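Local coordinates for protein beta-phosphoglucomutase (Bacteroides vulgatus, PDB 3DV9) that probably acts as a magnesium-dependent beta-phosphoglucomutase of the haloacid dehalogenase family, interconverting beta-glucose 1-phosphate and glucose 6-phosphate, at residues L225-S229 / M230-N234; F28-D31 / G32-D36. All blocks are in the same frame, centred on the assembly; numbering follows the deposited sequence.

Contact 1: L225-S229 / M230-N234; sequences LLFHS and MPDFN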
loop_
_atom_site.group_PDB
_atom_site.type_symbol
_atom_site.label_atom_id
_atom_site.label_comp_id
_atom_site.label_asym_id
_atom_site.label_seq_id
_atom_site.Cartn_x
_atom_site.Cartn_y
_atom_site.Cartn_z
ATOM N N LEU A 225 -10.442 -8.532 4.647
ATOM C CA LEU A 225 -10.549 -9.562 3.633
ATOM C C LEU A 225 -9.171 -9.758 3.001
ATOM O O LEU A 225 -8.301 -8.856 3.027
ATOM C CB LEU A 225 -11.551 -9.154 2.544
ATOM C CG LEU A 225 -13.062 -9.174 2.773
ATOM C CD1 LEU A 225 -13.766 -8.625 1.516
ATOM C CD2 LEU A 225 -13.535 -10.593 3.101
ATOM N N LEU A 226 -8.953 -10.937 2.423
ATOM C CA LEU A 226 -7.706 -11.218 1.731
ATOM C C LEU A 226 -8.015 -11.840 0.379
ATOM O O LEU A 226 -8.821 -12.799 0.289
ATOM C CB LEU A 226 -6.797 -12.184 2.538
ATOM C CG LEU A 226 -5.397 -12.380 1.910
ATOM C CD1 LEU A 226 -4.362 -12.519 3.013
ATOM C CD2 LEU A 226 -5.457 -13.593 1.015
ATOM N N PHE A 227 -7.382 -11.303 -0.657
ATOM C CA PHE A 227 -7.382 -11.977 -2.002
ATOM C C PHE A 227 -5.997 -12.447 -2.372
ATOM O O PHE A 227 -4.988 -11.901 -1.929
ATOM C CB PHE A 227 -7.929 -11.040 -3.068
ATOM C CG PHE A 227 -9.355 -10.626 -2.813
ATOM C CD1 PHE A 227 -10.408 -11.433 -3.237
ATOM C CD2 PHE A 227 -9.641 -9.461 -2.109
ATOM C CE1 PHE A 227 -11.724 -11.105 -2.972
ATOM C CE2 PHE A 227 -10.947 -9.104 -1.846
ATOM C CZ PHE A 227 -12.017 -9.934 -2.263
ATOM N N HIS A 228 -5.944 -13.453 -3.229
ATOM C CA HIS A 228 -4.674 -14.129 -3.499
ATOM C C HIS A 228 -3.838 -13.444 -4.593
ATOM O O HIS A 228 -2.690 -13.820 -4.818
ATOM C CB HIS A 228 -4.984 -15.594 -3.821
ATOM C CG HIS A 228 -5.596 -16.311 -2.648
ATOM N ND1 HIS A 228 -4.933 -16.487 -1.454
ATOM C CD2 HIS A 228 -6.847 -16.795 -2.455
ATOM C CE1 HIS A 228 -5.722 -17.113 -0.596
ATOM N NE2 HIS A 228 -6.890 -17.317 -1.180
ATOM N N SER A 229 -4.444 -12.491 -5.313
ATOM C CA SER A 229 -3.774 -11.823 -6.440
ATOM C C SER A 229 -4.629 -10.628 -6.868
ATOM O O SER A 229 -5.838 -10.580 -6.568
ATOM C CB SER A 229 -3.656 -12.776 -7.658
ATOM O OG SER A 229 -4.936 -13.057 -8.217
HETATM N N MSE A 230 -4.052 -9.750 -7.671
HETATM C CA MSE A 230 -4.852 -8.624 -8.183
HETATM C C MSE A 230 -5.917 -9.125 -9.186
HETATM O O MSE A 230 -7.023 -8.610 -9.222
HETATM C CB MSE A 230 -3.976 -7.499 -8.744
HETATM C CG MSE A 230 -3.344 -6.614 -7.701
HETATM SE SE MSE A 230 -4.625 -5.695 -6.581
HETATM C CE MSE A 230 -5.163 -4.265 -7.734
ATOM N N PRO A 231 -5.581 -10.120 -10.041
ATOM C CA PRO A 231 -6.717 -10.657 -10.819
ATOM C C PRO A 231 -7.893 -11.210 -9.979
ATOM O O PRO A 231 -9.060 -11.039 -10.358
ATOM C CB PRO A 231 -6.046 -11.786 -11.631
ATOM C CG PRO A 231 -4.601 -11.244 -11.857
ATOM C CD PRO A 231 -4.273 -10.670 -10.489
ATOM N N ASP A 232 -7.588 -11.834 -8.844
ATOM C CA ASP A 232 -8.586 -12.356 -7.888
ATOM C C ASP A 232 -9.450 -11.188 -7.384
ATOM O O ASP A 232 -10.691 -11.238 -7.391
ATOM C CB ASP A 232 -7.850 -13.111 -6.740
ATOM C CG ASP A 232 -8.782 -13.959 -5.842
ATOM O OD1 ASP A 232 -9.861 -14.362 -6.334
ATOM O OD2 ASP A 232 -8.433 -14.266 -4.642
ATOM N N PHE A 233 -8.771 -10.124 -6.965
ATOM C CA PHE A 233 -9.460 -8.920 -6.470
ATOM C C PHE A 233 -10.383 -8.337 -7.571
ATOM O O PHE A 233 -11.574 -8.109 -7.353
ATOM C CB PHE A 233 -8.435 -7.900 -5.979
ATOM C CG PHE A 233 -9.043 -6.601 -5.582
ATOM C CD1 PHE A 233 -10.018 -6.551 -4.596
ATOM C CD2 PHE A 233 -8.706 -5.439 -6.277
ATOM C CE1 PHE A 233 -10.617 -5.320 -4.223
ATOM C CE2 PHE A 233 -9.283 -4.195 -5.923
ATOM C CZ PHE A 233 -10.267 -4.144 -4.911
ATOM N N ASN A 234 -9.833 -8.196 -8.769
ATOM C CA ASN A 234 -10.567 -7.660 -9.899
ATOM C C ASN A 234 -11.815 -8.530 -10.140
ATOM O O ASN A 234 -12.925 -8.002 -10.336
ATOM C CB ASN A 234 -9.688 -7.634 -11.141
ATOM C CG ASN A 234 -10.455 -7.186 -12.361
ATOM O OD1 ASN A 234 -11.250 -6.244 -12.279
ATOM N ND2 ASN A 234 -10.273 -7.894 -13.482
#
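Ser229 N-caps helix 230-244, accepting from Asp232 N through OG at 3.0 Å where strand 225-227 turns into the helix. With chi1 at 68°, OG is tucked between the backbone N and carbonyl carbon of Ser229, pointing at the first turn; Pro231 CD also leans on it at 3.4 Å. The carbonyl of the cap residue opens the helical ladder, with Phe233 N bonded to Ser229 O. Asp232 is modelled in two conformers; in the one given, and so less certainly, its carboxylate reaches back past the cap: OD2 takes His228 N at 3.0 Å on its anti lone pair, almost straight (178°). In that placement the carboxylate lies nearly coplanar with the His228 imidazole, alongside it, and OD2 lies at the edge of the Phe227 ring, 3.7 Å from Phe227 CD1. One face of the Phe227 ring is covered near its rim by Phe233 CA, and Phe227 CD2 touches Phe233 CD1 at 3.8 Å, the two rings inclined by 58°. The turn thus folds helix 230-244 back against edge strand 225-227: Phe227 packs on Ile206 of the adjoining strand 204-208, Phe233 on Val116 of helix 113-122, and His228 on Asp215 of helix 215-219.

Contact 2: F28-D31 / G32-D36; sequences FDMD and GVLFD. With MG (magnesium ion), chain B; PO4 (phosphate ion), chain C.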
loop_
_atom_site.group_PDB
_atom_site.type_symbol
_atom_site.label_atom_id
_atom_site.label_comp_id
_atom_site.label_asym_id
_atom_site.label_seq_id
_atom_site.Cartn_x
_atom_site.Cartn_y
_atom_site.Cartn_z
ATOM N N PHE A 28 -5.704 2.962 -3.047
ATOM C CA PHE A 28 -4.753 1.915 -3.472
ATOM C C PHE A 28 -3.340 2.183 -3.048
ATOM O O PHE A 28 -2.734 3.229 -3.385
ATOM C CB PHE A 28 -4.736 1.804 -4.989
ATOM C CG PHE A 28 -5.951 1.180 -5.561
ATOM C CD1 PHE A 28 -5.939 -0.190 -5.867
ATOM C CD2 PHE A 28 -7.096 1.932 -5.811
ATOM C CE1 PHE A 28 -7.072 -0.818 -6.420
ATOM C CE2 PHE A 28 -8.256 1.317 -6.356
ATOM C CZ PHE A 28 -8.230 -0.046 -6.677
ATOM N N ASP A 29 -2.749 1.198 -2.379
ATOM C CA ASP A 29 -1.311 1.221 -2.321
ATOM C C ASP A 29 -0.687 1.161 -3.749
ATOM O O ASP A 29 -1.317 0.656 -4.698
ATOM C CB ASP A 29 -0.843 0.031 -1.487
ATOM C CG ASP A 29 0.623 -0.041 -1.390
ATOM O OD1 ASP A 29 1.226 0.996 -1.024
ATOM O OD2 ASP A 29 1.170 -1.108 -1.717
HETATM N N MSE A 30 0.534 1.692 -3.934
HETATM C CA MSE A 30 1.152 1.594 -5.267
HETATM C C MSE A 30 2.024 0.336 -5.524
HETATM O O MSE A 30 1.727 -0.502 -6.369
HETATM C CB MSE A 30 1.960 2.854 -5.601
HETATM C CG MSE A 30 2.404 2.826 -7.073
HETATM SE SE MSE A 30 3.361 4.432 -7.540
HETATM C CE MSE A 30 4.985 4.089 -6.482
ATOM N N ASP A 31 3.129 0.235 -4.806
ATOM C CA ASP A 31 4.081 -0.862 -5.042
ATOM C C ASP A 31 3.506 -2.211 -4.632
ATOM O O ASP A 31 3.123 -2.404 -3.488
ATOM C CB ASP A 31 5.371 -0.592 -4.282
ATOM C CG ASP A 31 6.090 0.644 -4.787
ATOM O OD1 ASP A 31 6.365 0.749 -5.990
ATOM O OD2 ASP A 31 6.367 1.518 -3.948
ATOM N N GLY A 32 3.501 -3.166 -5.579
ATOM C CA GLY A 32 2.933 -4.471 -5.300
ATOM C C GLY A 32 1.418 -4.538 -5.391
ATOM O O GLY A 32 0.824 -5.570 -5.062
ATOM N N VAL A 33 0.779 -3.437 -5.822
ATOM C CA VAL A 33 -0.693 -3.429 -6.013
ATOM C C VAL A 33 -1.004 -2.901 -7.408
ATOM O O VAL A 33 -1.652 -3.584 -8.221
ATOM C CB VAL A 33 -1.382 -2.574 -4.901
ATOM C CG1 VAL A 33 -2.874 -2.310 -5.248
ATOM C CG2 VAL A 33 -1.211 -3.276 -3.514
ATOM N N LEU A 34 -0.548 -1.672 -7.680
ATOM C CA LEU A 34 -0.619 -1.072 -9.037
ATOM C C LEU A 34 0.497 -1.519 -9.979
ATOM O O LEU A 34 0.228 -1.840 -11.141
ATOM C CB LEU A 34 -0.721 0.460 -8.958
ATOM C CG LEU A 34 -1.914 0.949 -8.116
ATOM C CD1 LEU A 34 -1.842 2.480 -8.144
ATOM C CD2 LEU A 34 -3.273 0.443 -8.668
ATOM N N PHE A 35 1.734 -1.517 -9.470
ATOM C CA PHE A 35 2.890 -1.891 -10.246
ATOM C C PHE A 35 3.571 -3.091 -9.617
ATOM O O PHE A 35 3.659 -3.179 -8.376
ATOM C CB PHE A 35 3.906 -0.733 -10.307
ATOM C CG PHE A 35 3.474 0.433 -11.164
ATOM C CD1 PHE A 35 3.409 0.329 -12.541
ATOM C CD2 PHE A 35 3.172 1.671 -10.564
ATOM C CE1 PHE A 35 3.053 1.413 -13.338
ATOM C CE2 PHE A 35 2.791 2.796 -11.373
ATOM C CZ PHE A 35 2.738 2.644 -12.771
ATOM N N ASP A 36 4.127 -3.978 -10.447
ATOM C CA ASP A 36 4.870 -5.094 -9.895
ATOM C C ASP A 36 6.334 -4.612 -9.696
ATOM O O ASP A 36 7.257 -5.006 -10.407
ATOM C CB ASP A 36 4.776 -6.306 -10.829
ATOM C CG ASP A 36 5.418 -7.547 -10.222
ATOM O OD1 ASP A 36 5.675 -7.543 -8.988
ATOM O OD2 ASP A 36 5.663 -8.502 -10.997
HETATM MG MG MG B . 2.956 -2.217 -1.247
HETATM P P PO4 C . 4.214 1.030 -1.100
HETATM O O1 PO4 C . 3.456 1.714 -2.219
HETATM O O2 PO4 C . 4.035 -0.462 -1.156
HETATM O O3 PO4 C . 3.746 1.550 0.263
HETATM O O4 PO4 C . 5.705 1.335 -1.166
HETATM O O HOH W 1 4.046 -0.535 -0.601
HETATM O O HOH W 2 2.404 -1.777 1.046
#
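Val33 plugs the hollow between Phe28 and Asp29: CB sits 3.2 Å from Asp29 O, CG1 meets the edge of the Phe28 ring, and CG2 lies 3.7 Å from Asp29 OD2. Leu34 brings CD2 to Phe28 CD1 at 3.9 Å and CG to Asp29 O, a buried carbonyl with no polar partner. Another bump is selenomethionine Met30, whose CG, anti to its own N (chi1 -171°), abuts the edge of the Phe35 ring, CG to CD2 3.8 Å, SE making a Met-aromatic contact there. The turn winds round Met30 O, which accepts from Val33 N, Leu34 N (2.9 Å) and Phe35 N. At Gly32 a CB would collide with Asp31 O, which binds magnesium at 2.3 Å alongside Asp29 OD2 and O2 of a phosphate, probably from the crystallisation liquor, whose O1 accepts from Asp31 N at 3.0 Å. Asp29 OD1 forms a salt bridge with Lys165, and Asp31 OD1 a hydrogen bond with Ser37 OG; an alanine at Asp31 would probably leave Ser37 OG without that partner. Glu65 and Asn190 complete the metal's protein ligands. Asp29, Asp31 and Val33 fit the DxDx(T/V) motif of the haloacid dehalogenase family, the turn being consistent with its squiggle.

How the contacts relate
Contact 1 packs against contact 2. Their centres are 13 Å apart, and each follows a strand of the same parallel sheet, 25-29 inside it and 225-227 at its border, with 185-189 and 204-208 between. Met230, at the start of helix 230-244, spans the gap: its CG packs at 3.5 Å on Val33 O, and its CE lies 4.2 Å from Phe28 CE1. Phe233 adds CE2 at 4.1 Å from the same Phe28 CE1. Of the four segments, only 28-31 ligates the magnesium; the Met230 side chain stays about 10 Å from it, so contact 1 reaches the site only indirectly, by packing on Val33 and Phe28, the neighbours of Asp29.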